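PDB 1U5K: DNA repair protein RecO from Deinococcus radiodurans, which is probably involved in DNA repair and in recombination by the RecF pathway, and carries a bound zinc ion. Local coordinates for residues Ala6-Ile11 against Thr29-Leu34; Val56-Tyr61 against Ala69-Ala74; Ala92-Glu97 against Leu235-Val240; Val132-Ser137 against Pro212-Ala217. All blocks are in the same frame, centred on the assembly; numbering follows the deposited sequence.

Contact 1 of 4, residues Ala6-Ile11 against Thr29-Leu34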
loop_
_atom_site.group_PDB
_atom_site.type_symbol
_atom_site.label_atom_id
_atom_site.label_comp_id
_atom_site.label_asym_id
_atom_site.label_seq_id
_atom_site.Cartn_x
_atom_site.Cartn_y
_atom_site.Cartn_z
ATOM N N ALA A 6 22.106 -23.969 1.455
ATOM C CA ALA A 6 22.814 -22.946 2.216
ATOM C C ALA A 6 22.084 -22.695 3.535
ATOM O O ALA A 6 20.858 -22.738 3.596
ATOM C CB ALA A 6 22.886 -21.666 1.397
ATOM N N ASN A 7 22.841 -22.429 4.592
ATOM C CA ASN A 7 22.279 -21.975 5.851
ATOM C C ASN A 7 22.249 -20.447 5.857
ATOM O O ASN A 7 23.188 -19.787 5.403
ATOM C CB ASN A 7 23.100 -22.520 7.021
ATOM C CG ASN A 7 22.973 -24.028 7.167
ATOM O OD1 ASN A 7 21.879 -24.589 7.137
ATOM N ND2 ASN A 7 24.103 -24.694 7.345
ATOM N N ARG A 8 21.117 -19.909 6.299
ATOM C CA ARG A 8 20.911 -18.473 6.392
ATOM C C ARG A 8 20.212 -18.159 7.706
ATOM O O ARG A 8 19.587 -19.025 8.313
ATOM C CB ARG A 8 20.095 -17.993 5.194
ATOM C CG ARG A 8 20.895 -17.992 3.903
ATOM C CD ARG A 8 21.713 -16.713 3.776
ATOM N NE ARG A 8 21.481 -16.378 2.391
ATOM C CZ ARG A 8 21.037 -15.258 1.874
ATOM N NH1 ARG A 8 20.847 -14.126 2.540
ATOM N NH2 ARG A 8 20.841 -15.324 0.572
ATOM N N SER A 9 20.303 -16.906 8.138
ATOM C CA SER A 9 19.754 -16.490 9.422
ATOM C C SER A 9 19.316 -15.025 9.338
ATOM O O SER A 9 20.061 -14.148 8.903
ATOM C CB SER A 9 20.806 -16.668 10.520
ATOM O OG SER A 9 20.245 -16.430 11.801
ATOM N N GLY A 10 18.068 -14.757 9.696
ATOM C CA GLY A 10 17.604 -13.386 9.701
ATOM C C GLY A 10 16.180 -13.294 10.188
ATOM O O GLY A 10 15.628 -14.251 10.723
ATOM N N ILE A 11 15.607 -12.122 9.942
ATOM C CA ILE A 11 14.334 -11.712 10.487
ATOM C C ILE A 11 13.269 -11.685 9.398
ATOM O O ILE A 11 13.438 -11.038 8.366
ATOM C CB ILE A 11 14.516 -10.309 11.095
ATOM C CG1 ILE A 11 15.478 -10.406 12.285
ATOM C CG2 ILE A 11 13.165 -9.857 11.618
ATOM C CD1 ILE A 11 15.935 -9.103 12.832
ATOM N N THR A 29 18.587 -10.403 6.274
ATOM C CA THR A 29 19.741 -11.133 6.796
ATOM C C THR A 29 21.051 -10.367 6.635
ATOM O O THR A 29 21.134 -9.481 5.783
ATOM C CB THR A 29 19.918 -12.503 6.103
ATOM O OG1 THR A 29 20.639 -12.382 4.864
ATOM C CG2 THR A 29 18.573 -13.107 5.765
ATOM N N PRO A 30 22.075 -10.747 7.402
ATOM C CA PRO A 30 23.377 -10.087 7.283
ATOM C C PRO A 30 24.017 -10.237 5.909
ATOM O O PRO A 30 24.849 -9.399 5.565
ATOM C CB PRO A 30 24.213 -10.702 8.414
ATOM C CG PRO A 30 23.549 -11.951 8.795
ATOM C CD PRO A 30 22.084 -11.785 8.446
ATOM N N GLN A 31 23.562 -11.200 5.110
ATOM C CA GLN A 31 24.038 -11.346 3.742
ATOM C C GLN A 31 23.094 -10.833 2.658
ATOM O O GLN A 31 23.303 -11.099 1.481
ATOM C CB GLN A 31 24.338 -12.819 3.458
ATOM C CG GLN A 31 25.203 -13.483 4.522
ATOM C CD GLN A 31 25.571 -14.918 4.139
ATOM O OE1 GLN A 31 25.093 -15.901 4.718
ATOM N NE2 GLN A 31 26.427 -15.031 3.141
ATOM N N GLY A 32 22.058 -10.091 3.033
ATOM C CA GLY A 32 21.165 -9.504 2.056
ATOM C C GLY A 32 19.723 -9.905 2.300
ATOM O O GLY A 32 19.397 -10.631 3.235
ATOM N N LYS A 33 18.855 -9.396 1.435
ATOM C CA LYS A 33 17.451 -9.769 1.455
ATOM C C LYS A 33 17.298 -11.180 0.901
ATOM O O LYS A 33 17.981 -11.499 -0.068
ATOM C CB LYS A 33 16.668 -8.827 0.551
ATOM C CG LYS A 33 16.483 -7.380 0.991
ATOM C CD LYS A 33 15.575 -6.737 -0.065
ATOM C CE LYS A 33 15.728 -5.246 -0.178
ATOM N NZ LYS A 33 14.484 -4.574 -0.681
ATOM N N LEU A 34 16.362 -11.964 1.434
ATOM C CA LEU A 34 16.107 -13.331 1.013
ATOM C C LEU A 34 14.603 -13.574 0.926
ATOM O O LEU A 34 13.885 -13.320 1.884
ATOM C CB LEU A 34 16.720 -14.327 2.006
ATOM C CG LEU A 34 16.459 -15.827 1.835
ATOM C CD1 LEU A 34 16.957 -16.335 0.494
ATOM C CD2 LEU A 34 17.112 -16.586 2.974
HETATM O O HOH W 1 25.199 -18.835 3.994
HETATM O O HOH W 2 22.408 -15.154 6.329
#

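Contact 2 of 4, residues Val56-Tyr61 against Ala69-Ala74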
loop_
_atom_site.group_PDB
_atom_site.type_symbol
_atom_site.label_atom_id
_atom_site.label_comp_id
_atom_site.label_asym_id
_atom_site.label_seq_id
_atom_site.Cartn_x
_atom_site.Cartn_y
_atom_site.Cartn_z
ATOM N N VAL A 56 15.021 -16.164 12.571
ATOM C CA VAL A 56 15.060 -17.589 12.274
ATOM C C VAL A 56 16.355 -18.001 11.594
ATOM O O VAL A 56 16.983 -17.206 10.894
ATOM C CB VAL A 56 13.868 -18.026 11.420
ATOM C CG1 VAL A 56 12.577 -17.727 12.152
ATOM C CG2 VAL A 56 13.897 -17.371 10.035
ATOM N N GLY A 57 16.756 -19.246 11.830
ATOM C CA GLY A 57 17.779 -19.937 11.067
ATOM C C GLY A 57 17.068 -20.872 10.104
ATOM O O GLY A 57 16.129 -21.580 10.469
ATOM N N VAL A 58 17.463 -20.809 8.841
ATOM C CA VAL A 58 16.813 -21.582 7.796
ATOM C C VAL A 58 17.869 -22.248 6.928
ATOM O O VAL A 58 18.899 -21.655 6.615
ATOM C CB VAL A 58 15.930 -20.739 6.849
ATOM C CG1 VAL A 58 14.656 -20.296 7.550
ATOM C CG2 VAL A 58 16.661 -19.543 6.262
ATOM N N GLN A 59 17.591 -23.490 6.555
ATOM C CA GLN A 59 18.317 -24.147 5.483
ATOM C C GLN A 59 17.490 -24.003 4.216
ATOM O O GLN A 59 16.348 -24.440 4.144
ATOM C CB GLN A 59 18.549 -25.617 5.824
ATOM C CG GLN A 59 19.348 -26.369 4.782
ATOM C CD GLN A 59 19.708 -27.750 5.272
ATOM O OE1 GLN A 59 20.778 -27.926 5.851
ATOM N NE2 GLN A 59 18.801 -28.705 5.107
ATOM N N VAL A 60 18.088 -23.415 3.192
ATOM C CA VAL A 60 17.360 -23.186 1.952
ATOM C C VAL A 60 18.041 -23.859 0.771
ATOM O O VAL A 60 19.270 -23.925 0.694
ATOM C CB VAL A 60 17.185 -21.691 1.585
ATOM C CG1 VAL A 60 16.112 -21.071 2.451
ATOM C CG2 VAL A 60 18.485 -20.931 1.660
ATOM N N TYR A 61 17.208 -24.301 -0.164
ATOM C CA TYR A 61 17.668 -24.943 -1.391
ATOM C C TYR A 61 17.306 -24.076 -2.591
ATOM O O TYR A 61 16.136 -23.768 -2.786
ATOM C CB TYR A 61 16.969 -26.295 -1.523
ATOM C CG TYR A 61 17.167 -26.970 -2.859
ATOM C CD1 TYR A 61 18.351 -27.650 -3.135
ATOM C CD2 TYR A 61 16.163 -26.978 -3.821
ATOM C CE1 TYR A 61 18.534 -28.309 -4.350
ATOM C CE2 TYR A 61 16.341 -27.611 -5.037
ATOM C CZ TYR A 61 17.549 -28.254 -5.309
ATOM O OH TYR A 61 17.788 -28.906 -6.502
ATOM N N ALA A 69 13.955 -19.768 -3.793
ATOM C CA ALA A 69 14.568 -20.701 -2.857
ATOM C C ALA A 69 13.496 -21.339 -1.983
ATOM O O ALA A 69 12.513 -20.702 -1.607
ATOM C CB ALA A 69 15.611 -20.012 -1.997
ATOM N N SER A 70 13.702 -22.612 -1.668
ATOM C CA SER A 70 12.727 -23.375 -0.912
ATOM C C SER A 70 13.305 -23.630 0.477
ATOM O O SER A 70 14.500 -23.861 0.603
ATOM C CB SER A 70 12.363 -24.639 -1.699
ATOM O OG SER A 70 12.748 -25.790 -0.980
ATOM N N VAL A 71 12.482 -23.526 1.517
ATOM C CA VAL A 71 12.915 -23.687 2.901
ATOM C C VAL A 71 12.802 -25.162 3.253
ATOM O O VAL A 71 11.732 -25.747 3.111
ATOM C CB VAL A 71 12.047 -22.899 3.912
ATOM C CG1 VAL A 71 12.482 -23.190 5.342
ATOM C CG2 VAL A 71 12.108 -21.413 3.650
ATOM N N LYS A 72 13.910 -25.757 3.687
ATOM C CA LYS A 72 13.953 -27.177 4.014
ATOM C C LYS A 72 13.847 -27.347 5.527
ATOM O O LYS A 72 13.203 -28.279 6.008
ATOM C CB LYS A 72 15.214 -27.820 3.422
ATOM C CG LYS A 72 15.207 -27.875 1.888
ATOM C CD LYS A 72 15.602 -29.247 1.301
ATOM C CE LYS A 72 15.535 -29.378 -0.236
ATOM N NZ LYS A 72 16.607 -30.152 -0.969
ATOM N N GLN A 73 14.493 -26.463 6.278
ATOM C CA GLN A 73 14.366 -26.445 7.733
ATOM C C GLN A 73 14.339 -25.013 8.263
ATOM O O GLN A 73 14.875 -24.083 7.664
ATOM C CB GLN A 73 15.527 -27.188 8.394
ATOM C CG GLN A 73 15.563 -28.691 8.171
ATOM C CD GLN A 73 16.911 -29.278 8.536
ATOM O OE1 GLN A 73 17.620 -28.717 9.370
ATOM N NE2 GLN A 73 17.272 -30.401 7.923
ATOM N N ALA A 74 13.716 -24.842 9.421
ATOM C CA ALA A 74 13.638 -23.531 10.051
ATOM C C ALA A 74 13.660 -23.715 11.559
ATOM O O ALA A 74 12.944 -24.556 12.099
ATOM C CB ALA A 74 12.378 -22.807 9.607
#

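Contact 3 of 4, residues Ala92-Glu97 against Leu235-Val240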
loop_
_atom_site.group_PDB
_atom_site.type_symbol
_atom_site.label_atom_id
_atom_site.label_comp_id
_atom_site.label_asym_id
_atom_site.label_seq_id
_atom_site.Cartn_x
_atom_site.Cartn_y
_atom_site.Cartn_z
ATOM N N ALA A 92 7.204 -1.965 14.602
ATOM C CA ALA A 92 7.975 -3.063 14.031
ATOM C C ALA A 92 7.615 -3.216 12.554
ATOM O O ALA A 92 8.482 -3.384 11.704
ATOM C CB ALA A 92 7.743 -4.401 14.779
ATOM N N HIS A 93 6.322 -3.165 12.260
ATOM C CA HIS A 93 5.800 -3.342 10.911
ATOM C C HIS A 93 6.248 -2.214 9.978
ATOM O O HIS A 93 6.655 -2.469 8.850
ATOM C CB HIS A 93 4.296 -3.408 11.041
ATOM C CG HIS A 93 3.554 -3.903 9.841
ATOM N ND1 HIS A 93 4.100 -4.760 8.912
ATOM C CD2 HIS A 93 2.268 -3.709 9.466
ATOM C CE1 HIS A 93 3.189 -5.056 8.003
ATOM N NE2 HIS A 93 2.080 -4.405 8.298
ATOM N N LEU A 94 6.215 -0.981 10.466
ATOM C CA LEU A 94 6.784 0.147 9.752
ATOM C C LEU A 94 8.267 -0.067 9.433
ATOM O O LEU A 94 8.670 0.125 8.291
ATOM C CB LEU A 94 6.540 1.447 10.507
ATOM C CG LEU A 94 7.201 2.730 10.014
ATOM C CD1 LEU A 94 6.832 3.009 8.573
ATOM C CD2 LEU A 94 6.755 3.866 10.907
ATOM N N MET A 95 9.081 -0.450 10.410
ATOM C CA MET A 95 10.515 -0.626 10.155
ATOM C C MET A 95 10.701 -1.685 9.076
ATOM O O MET A 95 11.557 -1.504 8.219
ATOM C CB MET A 95 11.283 -1.052 11.400
ATOM C CG MET A 95 11.239 0.035 12.464
ATOM S SD MET A 95 12.014 1.575 12.005
ATOM C CE MET A 95 10.743 2.422 11.218
ATOM N N ALA A 96 9.921 -2.760 9.141
ATOM C CA ALA A 96 10.052 -3.862 8.199
ATOM C C ALA A 96 9.802 -3.417 6.754
ATOM O O ALA A 96 10.636 -3.650 5.876
ATOM C CB ALA A 96 9.173 -5.017 8.586
ATOM N N GLU A 97 8.667 -2.763 6.523
ATOM C CA GLU A 97 8.283 -2.347 5.174
ATOM C C GLU A 97 9.161 -1.178 4.707
ATOM O O GLU A 97 9.553 -1.082 3.548
ATOM C CB GLU A 97 6.782 -2.036 5.112
ATOM C CG GLU A 97 5.890 -3.263 5.267
ATOM C CD GLU A 97 5.910 -4.188 4.055
ATOM O OE1 GLU A 97 6.472 -3.844 2.986
ATOM O OE2 GLU A 97 5.326 -5.283 4.157
ATOM N N LEU A 235 1.943 2.926 6.993
ATOM C CA LEU A 235 2.222 2.700 8.397
ATOM C C LEU A 235 2.799 3.877 9.182
ATOM O O LEU A 235 3.039 3.754 10.384
ATOM C CB LEU A 235 3.133 1.482 8.534
ATOM C CG LEU A 235 2.599 0.230 7.855
ATOM C CD1 LEU A 235 3.631 -0.876 7.913
ATOM C CD2 LEU A 235 1.236 -0.221 8.373
ATOM N N VAL A 236 3.019 5.016 8.531
ATOM C CA VAL A 236 3.533 6.184 9.246
ATOM C C VAL A 236 2.428 6.706 10.165
ATOM O O VAL A 236 1.276 6.679 9.749
ATOM C CB VAL A 236 4.000 7.238 8.228
ATOM C CG1 VAL A 236 4.381 8.542 8.907
ATOM C CG2 VAL A 236 5.191 6.710 7.457
ATOM N N PRO A 237 2.697 7.088 11.413
ATOM C CA PRO A 237 1.618 7.520 12.315
ATOM C C PRO A 237 0.709 8.552 11.650
ATOM O O PRO A 237 1.218 9.510 11.071
ATOM C CB PRO A 237 2.354 8.183 13.483
ATOM C CG PRO A 237 3.689 7.523 13.511
ATOM C CD PRO A 237 4.005 7.139 12.085
ATOM N N SER A 238 -0.595 8.310 11.708
ATOM C CA SER A 238 -1.602 9.066 10.967
ATOM C C SER A 238 -2.949 9.194 11.687
ATOM O O SER A 238 -3.964 9.503 11.055
ATOM C CB SER A 238 -1.824 8.373 9.621
ATOM O OG SER A 238 -0.572 8.156 8.985
ATOM N N GLY A 239 -2.948 8.967 12.999
ATOM C CA GLY A 239 -4.149 8.991 13.811
ATOM C C GLY A 239 -4.323 7.764 14.688
ATOM O O GLY A 239 -3.792 6.693 14.388
ATOM N N VAL A 240 -5.090 7.930 15.764
ATOM C CA VAL A 240 -5.479 6.823 16.635
ATOM C C VAL A 240 -6.942 6.442 16.389
ATOM O O VAL A 240 -7.815 7.300 16.534
ATOM C CB VAL A 240 -5.248 7.197 18.103
#

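Contact 4 of 4, residues Val132-Ser137 against Pro212-Ala217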
loop_
_atom_site.group_PDB
_atom_site.type_symbol
_atom_site.label_atom_id
_atom_site.label_comp_id
_atom_site.label_asym_id
_atom_site.label_seq_id
_atom_site.Cartn_x
_atom_site.Cartn_y
_atom_site.Cartn_z
ATOM N N VAL A 132 11.997 5.519 18.631
ATOM C CA VAL A 132 12.934 4.514 18.127
ATOM C C VAL A 132 12.826 4.453 16.600
ATOM O O VAL A 132 13.831 4.477 15.889
ATOM C CB VAL A 132 12.697 3.136 18.762
ATOM C CG1 VAL A 132 13.647 2.080 18.233
ATOM C CG2 VAL A 132 12.866 3.191 20.287
ATOM N N ALA A 133 11.603 4.389 16.089
ATOM C CA ALA A 133 11.408 4.235 14.649
ATOM C C ALA A 133 11.867 5.455 13.863
ATOM O O ALA A 133 12.492 5.283 12.819
ATOM C CB ALA A 133 9.955 3.888 14.331
ATOM N N LEU A 134 11.598 6.666 14.350
ATOM C CA LEU A 134 12.124 7.881 13.746
ATOM C C LEU A 134 13.640 7.840 13.644
ATOM O O LEU A 134 14.229 8.040 12.580
ATOM C CB LEU A 134 11.674 9.164 14.447
ATOM C CG LEU A 134 10.381 9.736 13.898
ATOM C CD1 LEU A 134 9.905 10.835 14.812
ATOM C CD2 LEU A 134 10.448 10.183 12.427
ATOM N N VAL A 135 14.273 7.534 14.765
ATOM C CA VAL A 135 15.722 7.546 14.857
ATOM C C VAL A 135 16.351 6.514 13.933
ATOM O O VAL A 135 17.290 6.823 13.212
ATOM C CB VAL A 135 16.187 7.355 16.310
ATOM C CG1 VAL A 135 17.666 7.073 16.370
ATOM C CG2 VAL A 135 15.835 8.592 17.091
ATOM N N MET A 136 15.787 5.312 13.933
ATOM C CA MET A 136 16.339 4.173 13.227
ATOM C C MET A 136 16.096 4.318 11.728
ATOM O O MET A 136 16.973 4.035 10.916
ATOM C CB MET A 136 15.718 2.881 13.767
ATOM C CG MET A 136 16.108 2.624 15.226
ATOM S SD MET A 136 17.864 2.423 15.444
ATOM C CE MET A 136 18.039 0.846 14.999
ATOM N N SER A 137 14.919 4.807 11.362
ATOM C CA SER A 137 14.638 5.039 9.956
ATOM C C SER A 137 15.585 6.086 9.333
ATOM O O SER A 137 16.175 5.856 8.263
ATOM C CB SER A 137 13.113 5.188 9.783
ATOM O OG SER A 137 12.754 6.510 10.123
ATOM N N PRO A 212 5.356 14.947 13.296
ATOM C CA PRO A 212 4.779 14.886 11.947
ATOM C C PRO A 212 5.692 15.530 10.901
ATOM O O PRO A 212 5.824 14.971 9.814
ATOM C CB PRO A 212 3.417 15.579 12.110
ATOM C CG PRO A 212 3.059 15.267 13.536
ATOM C CD PRO A 212 4.370 15.426 14.279
ATOM N N ALA A 213 6.349 16.639 11.224
ATOM C CA ALA A 213 7.324 17.263 10.334
ATOM C C ALA A 213 8.467 16.323 9.937
ATOM O O ALA A 213 8.854 16.258 8.763
ATOM C CB ALA A 213 7.887 18.507 10.972
ATOM N N LEU A 214 8.980 15.594 10.924
ATOM C CA LEU A 214 10.012 14.584 10.716
ATOM C C LEU A 214 9.568 13.406 9.846
ATOM O O LEU A 214 10.319 12.993 8.959
ATOM C CB LEU A 214 10.561 14.081 12.044
ATOM C CG LEU A 214 11.235 15.146 12.911
ATOM C CD1 LEU A 214 11.712 14.533 14.217
ATOM C CD2 LEU A 214 12.425 15.701 12.141
ATOM N N TRP A 215 8.358 12.902 10.072
ATOM C CA TRP A 215 7.818 11.825 9.261
ATOM C C TRP A 215 7.620 12.313 7.838
ATOM O O TRP A 215 7.910 11.584 6.893
ATOM C CB TRP A 215 6.494 11.270 9.787
ATOM C CG TRP A 215 6.671 10.385 10.965
ATOM C CD1 TRP A 215 6.190 10.625 12.225
ATOM C CD2 TRP A 215 7.401 9.153 11.033
ATOM N NE1 TRP A 215 6.565 9.609 13.062
ATOM C CE2 TRP A 215 7.300 8.687 12.360
ATOM C CE3 TRP A 215 8.142 8.397 10.121
ATOM C CZ2 TRP A 215 7.912 7.516 12.790
ATOM C CZ3 TRP A 215 8.749 7.220 10.552
ATOM C CH2 TRP A 215 8.653 6.805 11.887
ATOM N N ARG A 216 7.149 13.544 7.680
ATOM C CA ARG A 216 6.841 14.076 6.360
ATOM C C ARG A 216 8.095 14.236 5.519
ATOM O O ARG A 216 8.115 13.873 4.344
ATOM C CB ARG A 216 6.039 15.372 6.434
ATOM C CG ARG A 216 4.552 15.142 6.682
ATOM C CD ARG A 216 3.650 16.315 6.318
ATOM N NE ARG A 216 4.104 17.510 7.026
ATOM C CZ ARG A 216 3.724 17.846 8.253
ATOM N NH1 ARG A 216 2.841 17.110 8.918
ATOM N NH2 ARG A 216 4.224 18.940 8.806
ATOM N N ALA A 217 9.154 14.742 6.133
ATOM C CA ALA A 217 10.399 14.985 5.432
ATOM C C ALA A 217 10.991 13.656 4.971
ATOM O O ALA A 217 11.433 13.533 3.823
ATOM C CB ALA A 217 11.339 15.722 6.326
#

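Contact 1 of 4, residues Ala6-Ile11 against Thr29-Leu34
Within the N-terminal beta domain, a tight turn between strands 23-29 and 32-38 packs against strand 5-17, with Arg8 reaching from the strand to the turn that runs from Thr29 to Gly32. The turn is type I, closed by Gly32 N to Thr29 O at 3.0 Å, and Thr29 OG1 also donates to Gly32 O at 2.7 Å, in the carbonyl plane and on a lone pair. Arg8 NH1 in turn donates to Thr29 OG1, 2.9 Å away, but at 126° this bond is weak. The arginine chain bends at chi2 (-84°) and again at chi3, which turns the guanidinium edge to Thr29 OG1 while Leu34 lies over one face, with Leu34 CD1 4.0 Å from Arg8 NH2. Gln31 flanks the arginine, with Gln31 OE1 3.6 Å from Arg8 CD. Gln31 OE1 also accepts a hydrogen bond from each of two waters, one donating also to Asn7 O at 2.6 Å and the other accepting from Ser9 N. Further along, Ser9 O abuts Pro30 CD at 3.1 Å. On its other edge strand 5-17 pairs with strand 55-61. This turn, packed on the first strand of the five-stranded sheet, belongs to the OB fold of the N-terminal domain.

Contact 2 of 4, residues Val56-Tyr61 against Ala69-Ala74
Backbone hydrogen bonding between Val56-Tyr61 and Ala69-Ala74 makes an antiparallel hairpin interrupted by a classic beta bulge. Tyr61 and Ser70 form a hydrogen-bonded pair, with Tyr61 N to Ser70 O at 2.8 Å and Ser70 N to Tyr61 O at 2.9 Å. At the bulge Lys72 and Gln73 both face Gln59: Lys72 N gives Gln59 O a nearly straight bond of 2.8 Å (171°), Gln73 N adds a weak one to the same oxygen, and Gln59 N returns to Gln73 O at 3.0 Å. Beside the non-hydrogen-bonded pairs, Val58 with Ala74 and Val60 with Val71, CA-H...O contacts run from Val58 CA to Gln73 O and from Val60 CA to Ser70 O.

Apolar packing lies on the side of the valines. Val58 CG1 sits 4.0 Å from Ala74 CB, and Val60 CG1 meets Val71 CG2 at 4.2 Å; Val71 also leans on Ala36 and Ala38 of strand 32-38.

The polar side chains lie across the sheet from them. Gln59 and Gln73 run side by side in the same direction, their amide planes 45° apart. Lys72 bends at chi2 (-133°) and passes along Tyr61, with Lys72 CE 3.6 Å from Tyr61 CB, and sets Lys72 NZ over one face of the Tyr61 ring, 4.1 Å from its centroid: a cation-pi interaction.

The chemistry is thus split between an apolar face turned inward and a polar, more exposed one, where, at the bulge, Lys72 carries its charge over the face of Tyr61.

Contact 3 of 4, residues Ala92-Glu97 against Leu235-Val240
His93, on helix 86-102, meets the loop residue Leu235 through the flat side of its imidazole. With CG of His93 anti to the backbone N (chi1 -166°), the His93 and Leu235 side chains cross at about a right angle. Leu235 CD1 lies over the His93 ring in a CH-pi contact, 3.7 Å from its centroid, offset toward the CG-CD2 side of the imidazole. Leu235 CD1 also presses on the helix backbone, 3.6 Å from Leu94 N, so this one methyl bridges ring and main chain. Leu94 comes next and slides past Leu235 in the opposite direction, with Leu94 CB 3.9 Å from Leu235 CB. The two methyls diverge along the loop: Leu94 CD1 reaches Val236 CG2 at 4.2 Å, whereas Leu94 CD2 approaches Leu235 O and, more loosely, Pro237 CD at 4.4 Å. One turn later Glu97 contributes only its aliphatic part, Glu97 CG lying 4.2 Å from Leu235 CD1, while its carboxylate forms a salt bridge with Arg14. Beyond these residues, Ser238 makes backbone hydrogen bonds to the second subunit, whose Ala84 also packs on Leu235. The loop after helix 211-225 thus packs against helix 86-102, with Trp215 of helix 211-225 touching Leu94, Val236 and Pro237.

Contact 4 of 4, residues Val132-Ser137 against Pro212-Ala217
The segments Val132-Ser137 and Pro212-Ala217 are both helical and run in roughly the same direction, crossing at 34° with their axes 11.0 Å apart, a wide separation bridged by large side chains. Leu134 and Trp215 carry the contact between them. The leucine extends over the indole, and Leu134 CD2 stands 3.4 Å from the centroid of the six-membered ring of Trp215, only 10° off the normal, which is a close and well-centred CH-pi contact. Leu134 CG follows at 3.5 Å from Trp215 CZ2, so the branch point as well as the methyl rests on the aromatic surface. The other methyl, Leu134 CD1, swings toward the pyrrole part and lies 4.0 Å from Trp215 NE1.

Leu214 meets the leucine from the neighbouring position, its side chain crossing that of Leu134 at about a right angle, with Leu214 CB 3.9 Å from Leu134 CD2. Trp215 CG, anti to its carbonyl carbon (chi1 -76°), points the benzo end of the indole at helix 129-141. There Ala133 CB packs on Trp215 CH2 at 4.0 Å, and Ser137 OG comes within 4.1 Å of Trp215 CZ3.

The polar atom of the indole is satisfied within the same pair of helices, since Trp215 NE1 hydrogen-bonds to the carboxylate of Glu130, just before the first segment; this tie would help fix the rotation of the ring. Val186 and Phe189 of helix 184-192 touch Leu214. The arrangement is that of a helix-bundle core, in which an aromatic side chain spans the gap between two well-separated helices of the C-terminal region.

How the contacts relate
Contacts 1 and 2 share the five-stranded sheet of the N-terminal domain, their centres about 10 Å apart; strands 5-17 and 55-61 are neighbours there, and Arg8 O and Gly10 O probably accept hydrogen bonds from Val58 N and Val56 N. Contacts 3 and 4 lie in the helical part, their centres about 11 Å apart, and touch where Met95 of contact 3 packs on Ala133 of contact 4. Along the chain contacts 1, 2 and 3 come in series, while both segments of contact 4 fall between those of contact 3. Contacts 2 and 4 are about 34 Å apart between centres; sheet and helical part are distinct regions that also touch each other, as in the salt bridge between Lys33 and Asp100.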